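Long-range contacts in fructosamine deglycase FrlB (Bacillus subtilis, PDB 3EUA), which converts a range of fructosamine 6-phosphates to glucose 6-phosphate and a free amino acid: residues Y41-V46 with G139-I144; S201-G206 with G251-R256. All blocks are in the same frame, centred on the assembly; numbering follows the deposited sequence.

Contact 1. Residues Y41-V46 with G139-I144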
ATOM      1  N   TYR A  41      -5.805   4.530  -7.141  1.00 20.81           N
ATOM      2  CA  TYR A  41      -4.400   4.226  -7.261  1.00 21.10           C
ATOM      3  C   TYR A  41      -3.807   4.797  -8.550  1.00 20.44           C
ATOM      4  O   TYR A  41      -2.704   5.354  -8.528  1.00 21.05           O
ATOM      5  CB  TYR A  41      -4.121   2.724  -7.126  1.00 22.67           C
ATOM      6  CG  TYR A  41      -4.195   2.208  -5.702  1.00 24.67           C
ATOM      7  CD1 TYR A  41      -5.322   2.395  -4.914  1.00 26.79           C
ATOM      8  CD2 TYR A  41      -3.187   1.446  -5.179  1.00 27.58           C
ATOM      9  CE1 TYR A  41      -5.391   1.883  -3.620  1.00 28.43           C
ATOM     10  CE2 TYR A  41      -3.260   0.918  -3.892  1.00 28.32           C
ATOM     11  CZ  TYR A  41      -4.356   1.141  -3.125  1.00 27.99           C
ATOM     12  OH  TYR A  41      -4.438   0.634  -1.842  1.00 29.96           O
ATOM     13  N   PRO A  42      -4.504   4.659  -9.685  1.00 20.20           N
ATOM     14  CA  PRO A  42      -4.001   5.247 -10.934  1.00 19.54           C
ATOM     15  C   PRO A  42      -3.844   6.776 -10.837  1.00 19.75           C
ATOM     16  O   PRO A  42      -2.915   7.347 -11.368  1.00 19.66           O
ATOM     17  CB  PRO A  42      -5.091   4.906 -11.934  1.00 19.69           C
ATOM     18  CG  PRO A  42      -5.799   3.792 -11.356  1.00 19.83           C
ATOM     19  CD  PRO A  42      -5.731   3.892  -9.907  1.00 20.18           C
ATOM     20  N   SER A  43      -4.770   7.433 -10.136  1.00 20.03           N
ATOM     21  CA  SER A  43      -4.676   8.894  -9.962  1.00 19.40           C
ATOM     22  C   SER A  43      -3.453   9.295  -9.143  1.00 19.62           C
ATOM     23  O   SER A  43      -2.910  10.391  -9.345  1.00 19.27           O
ATOM     24  CB  SER A  43      -5.954   9.431  -9.351  1.00 19.94           C
ATOM     25  OG  SER A  43      -7.012   9.333 -10.308  1.00 19.49           O
ATOM     26  N   LYS A  44      -3.071   8.462  -8.156  1.00 19.97           N
ATOM     27  CA  LYS A  44      -1.851   8.710  -7.370  1.00 19.55           C
ATOM     28  C   LYS A  44      -0.656   8.567  -8.316  1.00 18.94           C
ATOM     29  O   LYS A  44       0.271   9.409  -8.307  1.00 18.86           O
ATOM     30  CB  LYS A  44      -1.802   7.795  -6.124  1.00 19.99           C
ATOM     31  CG  LYS A  44      -0.497   7.739  -5.319  1.00 21.04           C
ATOM     32  CD  LYS A  44       0.094   9.062  -4.929  1.00 23.09           C
ATOM     33  CE  LYS A  44       1.399   8.881  -4.126  1.00 23.46           C
ATOM     34  NZ  LYS A  44       2.174  10.148  -3.959  1.00 21.17           N
ATOM     35  N   TYR A  45      -0.676   7.564  -9.181  1.00 18.48           N
ATOM     36  CA  TYR A  45       0.390   7.384 -10.150  1.00 18.40           C
ATOM     37  C   TYR A  45       0.486   8.602 -11.082  1.00 18.63           C
ATOM     38  O   TYR A  45       1.576   9.099 -11.316  1.00 18.59           O
ATOM     39  CB  TYR A  45       0.167   6.126 -10.955  1.00 19.06           C
ATOM     40  CG  TYR A  45       1.298   5.772 -11.835  1.00 17.89           C
ATOM     41  CD1 TYR A  45       2.326   4.947 -11.376  1.00 19.26           C
ATOM     42  CD2 TYR A  45       1.342   6.212 -13.140  1.00 19.71           C
ATOM     43  CE1 TYR A  45       3.381   4.589 -12.216  1.00 20.95           C
ATOM     44  CE2 TYR A  45       2.354   5.866 -13.966  1.00 19.54           C
ATOM     45  CZ  TYR A  45       3.385   5.059 -13.503  1.00 20.78           C
ATOM     46  OH  TYR A  45       4.423   4.729 -14.362  1.00 21.25           O
ATOM     47  N   VAL A  46      -0.671   9.091 -11.576  1.00 18.28           N
ATOM     48  CA  VAL A  46      -0.720  10.284 -12.421  1.00 18.23           C
ATOM     49  C   VAL A  46      -0.083  11.465 -11.703  1.00 17.98           C
ATOM     50  O   VAL A  46       0.808  12.125 -12.236  1.00 17.71           O
ATOM     51  CB  VAL A  46      -2.184  10.627 -12.875  1.00 18.61           C
ATOM     52  CG1 VAL A  46      -2.268  11.987 -13.569  1.00 18.12           C
ATOM     53  CG2 VAL A  46      -2.727   9.540 -13.817  1.00 18.99           C
ATOM     54  N   GLY A 139     -13.738   7.298 -14.938  1.00 18.63           N
ATOM     55  CA  GLY A 139     -13.786   8.411 -15.904  1.00 18.68           C
ATOM     56  C   GLY A 139     -13.873   9.744 -15.236  1.00 18.71           C
ATOM     57  O   GLY A 139     -13.082  10.638 -15.517  1.00 18.88           O
ATOM     58  N   VAL A 140     -14.838   9.866 -14.331  1.00 18.53           N
ATOM     59  CA  VAL A 140     -15.088  11.113 -13.601  1.00 18.30           C
ATOM     60  C   VAL A 140     -13.894  11.473 -12.741  1.00 18.19           C
ATOM     61  O   VAL A 140     -13.543  12.625 -12.636  1.00 18.04           O
ATOM     62  CB  VAL A 140     -16.402  11.005 -12.748  1.00 18.27           C
ATOM     63  CG1 VAL A 140     -16.510  12.107 -11.704  1.00 18.96           C
ATOM     64  CG2 VAL A 140     -17.665  10.979 -13.671  1.00 18.18           C
ATOM     65  N   LEU A 141     -13.272  10.470 -12.137  1.00 18.47           N
ATOM     66  CA  LEU A 141     -12.093  10.696 -11.299  1.00 18.84           C
ATOM     67  C   LEU A 141     -10.973  11.321 -12.126  1.00 18.85           C
ATOM     68  O   LEU A 141     -10.326  12.284 -11.691  1.00 19.12           O
ATOM     69  CB  LEU A 141     -11.630   9.391 -10.651  1.00 19.58           C
ATOM     70  CG  LEU A 141     -10.356   9.440  -9.789  1.00 20.11           C
ATOM     71  CD1 LEU A 141     -10.355  10.659  -8.892  1.00 20.29           C
ATOM     72  CD2 LEU A 141     -10.247   8.139  -8.967  1.00 19.17           C
ATOM     73  N   TYR A 142     -10.726  10.781 -13.304  1.00 19.07           N
ATOM     74  CA  TYR A 142      -9.722  11.371 -14.182  1.00 18.96           C
ATOM     75  C   TYR A 142     -10.105  12.781 -14.698  1.00 19.28           C
ATOM     76  O   TYR A 142      -9.238  13.627 -14.902  1.00 19.68           O
ATOM     77  CB  TYR A 142      -9.344  10.446 -15.352  1.00 19.72           C
ATOM     78  CG  TYR A 142      -8.274   9.407 -15.075  1.00 18.23           C
ATOM     79  CD1 TYR A 142      -7.434   9.475 -13.945  1.00 20.44           C
ATOM     80  CD2 TYR A 142      -7.920   8.502 -16.075  1.00 22.14           C
ATOM     81  CE1 TYR A 142      -6.393   8.558 -13.756  1.00 18.95           C
ATOM     82  CE2 TYR A 142      -6.862   7.568 -15.900  1.00 19.42           C
ATOM     83  CZ  TYR A 142      -6.127   7.601 -14.736  1.00 19.97           C
ATOM     84  OH  TYR A 142      -5.105   6.723 -14.563  1.00 19.45           O
ATOM     85  N   GLN A 143     -11.379  13.046 -14.938  1.00 18.72           N
ATOM     86  CA  GLN A 143     -11.780  14.408 -15.311  1.00 18.92           C
ATOM     87  C   GLN A 143     -11.324  15.387 -14.212  1.00 18.58           C
ATOM     88  O   GLN A 143     -10.738  16.459 -14.490  1.00 18.38           O
ATOM     89  CB  GLN A 143     -13.296  14.497 -15.501  1.00 18.65           C
ATOM     90  CG  GLN A 143     -13.890  13.673 -16.643  1.00 19.38           C
ATOM     91  CD  GLN A 143     -15.413  13.730 -16.664  1.00 20.24           C
ATOM     92  OE1 GLN A 143     -15.996  14.762 -16.368  1.00 21.31           O
ATOM     93  NE2 GLN A 143     -16.059  12.627 -17.043  1.00 20.58           N
ATOM     94  N   ILE A 144     -11.575  15.003 -12.959  1.00 18.66           N
ATOM     95  CA  ILE A 144     -11.175  15.802 -11.802  1.00 18.41           C
ATOM     96  C   ILE A 144      -9.647  15.929 -11.691  1.00 18.85           C
ATOM     97  O   ILE A 144      -9.096  17.033 -11.517  1.00 18.59           O
ATOM     98  CB  ILE A 144     -11.693  15.179 -10.478  1.00 18.22           C
ATOM     99  CG1 ILE A 144     -13.239  15.115 -10.481  1.00 19.01           C
ATOM    100  CG2 ILE A 144     -11.187  15.990  -9.285  1.00 18.89           C
ATOM    101  CD1 ILE A 144     -13.922  14.372  -9.275  1.00 17.68           C
TER
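Tyr142 reaches from helix 137-153 to helix 41-50 and meets Pro42, Ser43 and Val46 there, in the first SIS domain, an alpha/beta fold built round a five-stranded parallel sheet. The two helical segments run nearly parallel, at 23°, with axes 10.5 Å apart, a wide spacing that the long phenol bridges. With chi1 at -85° the ring swings toward the other helix although its CA-CB bond does not aim there. Its hydroxyl end lies beside the proline, Tyr142 OH being 3.2 Å from Pro42 CB, while the phenol hydrogen-bonds to the backbone oxygen of Tyr293 in helix 288-313; tyrosine thus packs ring carbons on helix 41-50 and supplies this bond. Val46 holds CG1 anti to its backbone N (chi1 171°), which leaves CG2 to meet the ring obliquely, 3.8 Å from Tyr142 CE1. Pro42 and Val46 are compact apolar residues one turn apart, suited to flank a ring that comes in between the helices. Serine is small enough for the place where the backbones come nearest, Ser43 CA lying 7.0 Å from Tyr142 CA. The Ser43 hydroxyl lies at the Tyr142 ring edge, near its plane, and Ser43 OG also touches Leu141 CG at 3.4 Å.

Contact 2. Residues S201-G206 with G251-R256; sequences SGANYG and GLDETR
Ala203 and Asp253 join the two loops: Ala203 N donates a hydrogen bond to Asp253 OD2 at 2.6 Å, nearly along the C-O axis and fairly straight at 161°. The other oxygen, Asp253 OD1, serves its own segment: Thr255 OG1 donates to its syn lone pair, and Thr255 N meets it on the anti side, 34° out of the carboxylate plane, as a capping bond ahead of helix 256-269. A chi1 of 70° tucks the carboxylate between backbone N and carbonyl carbon, within range of both loops. Ser201 OG lies 2.8 Å from Thr255 OG1, two short hydroxyl side chains suited to a close approach. The type I turn from Asp253 to Arg256 brings the extended arginine alongside Gly251, and Arg256 NH1 donates in the guanidinium plane to Gly251 O at 2.8 Å; Glu260 and Asp277 balance its charge. These loops follow neighbouring parallel strands, 197-200 and 246-250, of the second SIS domain, each leading into a helix. Replacing Asp253 by alanine is likely to strip Ala203 N of its acceptor and Thr255 N of its cap. Gly202 suits its place twice over: its phi is positive, and a CB would clash with Thr255 OG1 and Asp253 OD2. Gly251 CA closely faces the Asn204 side chain.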
ATOM      1  N   SER A 201       1.843  -3.755 -11.098  1.00 18.15           N
ATOM      2  CA  SER A 201       2.657  -2.651 -10.576  1.00 19.09           C
ATOM      3  C   SER A 201       2.163  -1.310 -11.107  1.00 18.91           C
ATOM      4  O   SER A 201       1.164  -1.227 -11.829  1.00 17.92           O
ATOM      5  CB  SER A 201       4.141  -2.845 -10.935  1.00 19.83           C
ATOM      6  OG  SER A 201       4.338  -2.787 -12.336  1.00 21.15           O
ATOM      7  N   GLY A 202       2.800  -0.241 -10.661  1.00 18.92           N
ATOM      8  CA  GLY A 202       2.453   1.095 -11.140  1.00 19.41           C
ATOM      9  C   GLY A 202       0.991   1.465 -11.047  1.00 19.06           C
ATOM     10  O   GLY A 202       0.357   1.237 -10.033  1.00 19.27           O
ATOM     11  N   ALA A 203       0.443   1.989 -12.138  1.00 19.58           N
ATOM     12  CA  ALA A 203      -0.939   2.443 -12.211  1.00 19.18           C
ATOM     13  C   ALA A 203      -1.956   1.316 -12.234  1.00 19.36           C
ATOM     14  O   ALA A 203      -3.141   1.586 -12.129  1.00 18.97           O
ATOM     15  CB  ALA A 203      -1.127   3.329 -13.422  1.00 19.98           C
ATOM     16  N   ASN A 204      -1.488   0.068 -12.382  1.00 19.27           N
ATOM     17  CA  ASN A 204      -2.357  -1.104 -12.453  1.00 19.17           C
ATOM     18  C   ASN A 204      -2.523  -1.815 -11.112  1.00 19.23           C
ATOM     19  O   ASN A 204      -3.357  -2.729 -10.993  1.00 19.34           O
ATOM     20  CB  ASN A 204      -1.725  -2.109 -13.452  1.00 20.20           C
ATOM     21  CG  ASN A 204      -1.202  -1.424 -14.692  1.00 21.35           C
ATOM     22  OD1 ASN A 204       0.009  -1.348 -14.922  1.00 26.22           O
ATOM     23  ND2 ASN A 204      -2.097  -0.817 -15.430  1.00 19.38           N
ATOM     24  N   TYR A 205      -1.730  -1.438 -10.099  1.00 19.40           N
ATOM     25  CA  TYR A 205      -1.756  -2.137  -8.815  1.00 19.17           C
ATOM     26  C   TYR A 205      -3.119  -2.085  -8.148  1.00 18.91           C
ATOM     27  O   TYR A 205      -3.568  -3.095  -7.626  1.00 19.68           O
ATOM     28  CB  TYR A 205      -0.638  -1.669  -7.856  1.00 19.91           C
ATOM     29  CG  TYR A 205      -0.714  -2.454  -6.539  1.00 21.20           C
ATOM     30  CD1 TYR A 205      -0.295  -3.776  -6.488  1.00 21.96           C
ATOM     31  CD2 TYR A 205      -1.284  -1.906  -5.394  1.00 23.11           C
ATOM     32  CE1 TYR A 205      -0.394  -4.520  -5.350  1.00 20.58           C
ATOM     33  CE2 TYR A 205      -1.375  -2.659  -4.210  1.00 22.47           C
ATOM     34  CZ  TYR A 205      -0.936  -3.966  -4.210  1.00 22.60           C
ATOM     35  OH  TYR A 205      -1.047  -4.732  -3.080  1.00 23.62           O
ATOM     36  N   GLY A 206      -3.817  -0.955  -8.193  1.00 18.87           N
ATOM     37  CA  GLY A 206      -5.160  -0.868  -7.571  1.00 18.20           C
ATOM     38  C   GLY A 206      -6.183  -1.800  -8.220  1.00 17.95           C
ATOM     39  O   GLY A 206      -7.082  -2.280  -7.529  1.00 17.57           O
ATOM     40  N   GLY A 251       0.443  -3.713 -17.832  1.00 20.34           N
ATOM     41  CA  GLY A 251      -0.102  -2.450 -18.301  1.00 20.10           C
ATOM     42  C   GLY A 251       0.775  -1.810 -19.343  1.00 19.89           C
ATOM     43  O   GLY A 251       1.627  -2.466 -19.942  1.00 19.54           O
ATOM     44  N   LEU A 252       0.563  -0.525 -19.537  1.00 19.25           N
ATOM     45  CA  LEU A 252       1.299   0.245 -20.544  1.00 19.70           C
ATOM     46  C   LEU A 252       2.038   1.446 -19.923  1.00 19.40           C
ATOM     47  O   LEU A 252       2.474   2.389 -20.628  1.00 18.98           O
ATOM     48  CB  LEU A 252       0.322   0.747 -21.623  1.00 19.31           C
ATOM     49  CG  LEU A 252      -0.443  -0.304 -22.442  1.00 20.26           C
ATOM     50  CD1 LEU A 252      -1.496   0.336 -23.317  1.00 18.47           C
ATOM     51  CD2 LEU A 252       0.519  -1.165 -23.283  1.00 17.80           C
ATOM     52  N   ASP A 253       2.171   1.434 -18.609  1.00 19.43           N
ATOM     53  CA  ASP A 253       2.865   2.532 -17.940  1.00 19.52           C
ATOM     54  C   ASP A 253       4.370   2.223 -17.861  1.00 19.67           C
ATOM     55  O   ASP A 253       4.865   1.187 -18.354  1.00 18.58           O
ATOM     56  CB  ASP A 253       2.206   2.959 -16.578  1.00 20.08           C
ATOM     57  CG  ASP A 253       2.359   1.941 -15.421  1.00 22.76           C
ATOM     58  OD1 ASP A 253       3.318   1.124 -15.392  1.00 27.48           O
ATOM     59  OD2 ASP A 253       1.497   1.978 -14.497  1.00 27.81           O
ATOM     60  N   GLU A 254       5.086   3.149 -17.248  1.00 19.75           N
ATOM     61  CA  GLU A 254       6.512   3.055 -17.111  1.00 19.66           C
ATOM     62  C   GLU A 254       6.992   1.845 -16.322  1.00 18.95           C
ATOM     63  O   GLU A 254       8.139   1.482 -16.455  1.00 19.14           O
ATOM     64  CB  GLU A 254       7.069   4.323 -16.429  1.00 19.93           C
ATOM     65  CG  GLU A 254       6.965   5.660 -17.176  1.00 21.42           C
ATOM     66  CD  GLU A 254       5.569   6.263 -17.260  1.00 23.01           C
ATOM     67  OE1 GLU A 254       4.612   5.667 -16.720  1.00 23.67           O
ATOM     68  OE2 GLU A 254       5.439   7.350 -17.873  1.00 22.03           O
ATOM     69  N   THR A 255       6.121   1.240 -15.506  1.00 19.22           N
ATOM     70  CA  THR A 255       6.471   0.113 -14.664  1.00 18.90           C
ATOM     71  C   THR A 255       6.224  -1.238 -15.307  1.00 19.09           C
ATOM     72  O   THR A 255       6.496  -2.258 -14.685  1.00 18.61           O
ATOM     73  CB  THR A 255       5.729   0.184 -13.293  1.00 19.55           C
ATOM     74  OG1 THR A 255       4.362  -0.245 -13.417  1.00 22.58           O
ATOM     75  CG2 THR A 255       5.777   1.593 -12.717  1.00 19.33           C
ATOM     76  N   ARG A 256       5.763  -1.267 -16.553  1.00 18.82           N
ATOM     77  CA  ARG A 256       5.547  -2.526 -17.244  1.00 19.29           C
ATOM     78  C   ARG A 256       6.765  -3.497 -17.152  1.00 19.76           C
ATOM     79  O   ARG A 256       6.561  -4.713 -17.031  1.00 20.49           O
ATOM     80  CB  ARG A 256       5.193  -2.272 -18.692  1.00 19.20           C
ATOM     81  CG  ARG A 256       4.944  -3.534 -19.486  1.00 18.80           C
ATOM     82  CD  ARG A 256       4.782  -3.187 -20.913  1.00 20.08           C
ATOM     83  NE  ARG A 256       4.688  -4.390 -21.714  1.00 19.56           N
ATOM     84  CZ  ARG A 256       3.581  -5.087 -21.908  1.00 21.13           C
ATOM     85  NH1 ARG A 256       2.400  -4.713 -21.394  1.00 20.82           N
ATOM     86  NH2 ARG A 256       3.656  -6.161 -22.677  1.00 21.48           N
TER

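Overall arrangement
Contact 1 belongs to the first SIS domain and contact 2 to the second, yet their centres lie about 13 Å apart and they touch directly. Helix 41-50 makes the join: while Pro42 and Val46 serve contact 1, Tyr45 turns to contact 2, Tyr45 OH lying 2.5 Å from Glu254 OE1 in a probable hydrogen bond and Tyr45 CD1 3.6 Å from Ala203 N. Pro42 also packs on contact 2, Pro42 CG being 3.5 Å from Ala203 O. Helix 288-313 borders both, through Tyr293 at contact 1 and Pro296 at contact 2. Both contacts also meet the second subunit: Lys44 makes a salt bridge to Asp57 of the second subunit, and Gly202 N hydrogen-bonds to Glu63 of that subunit.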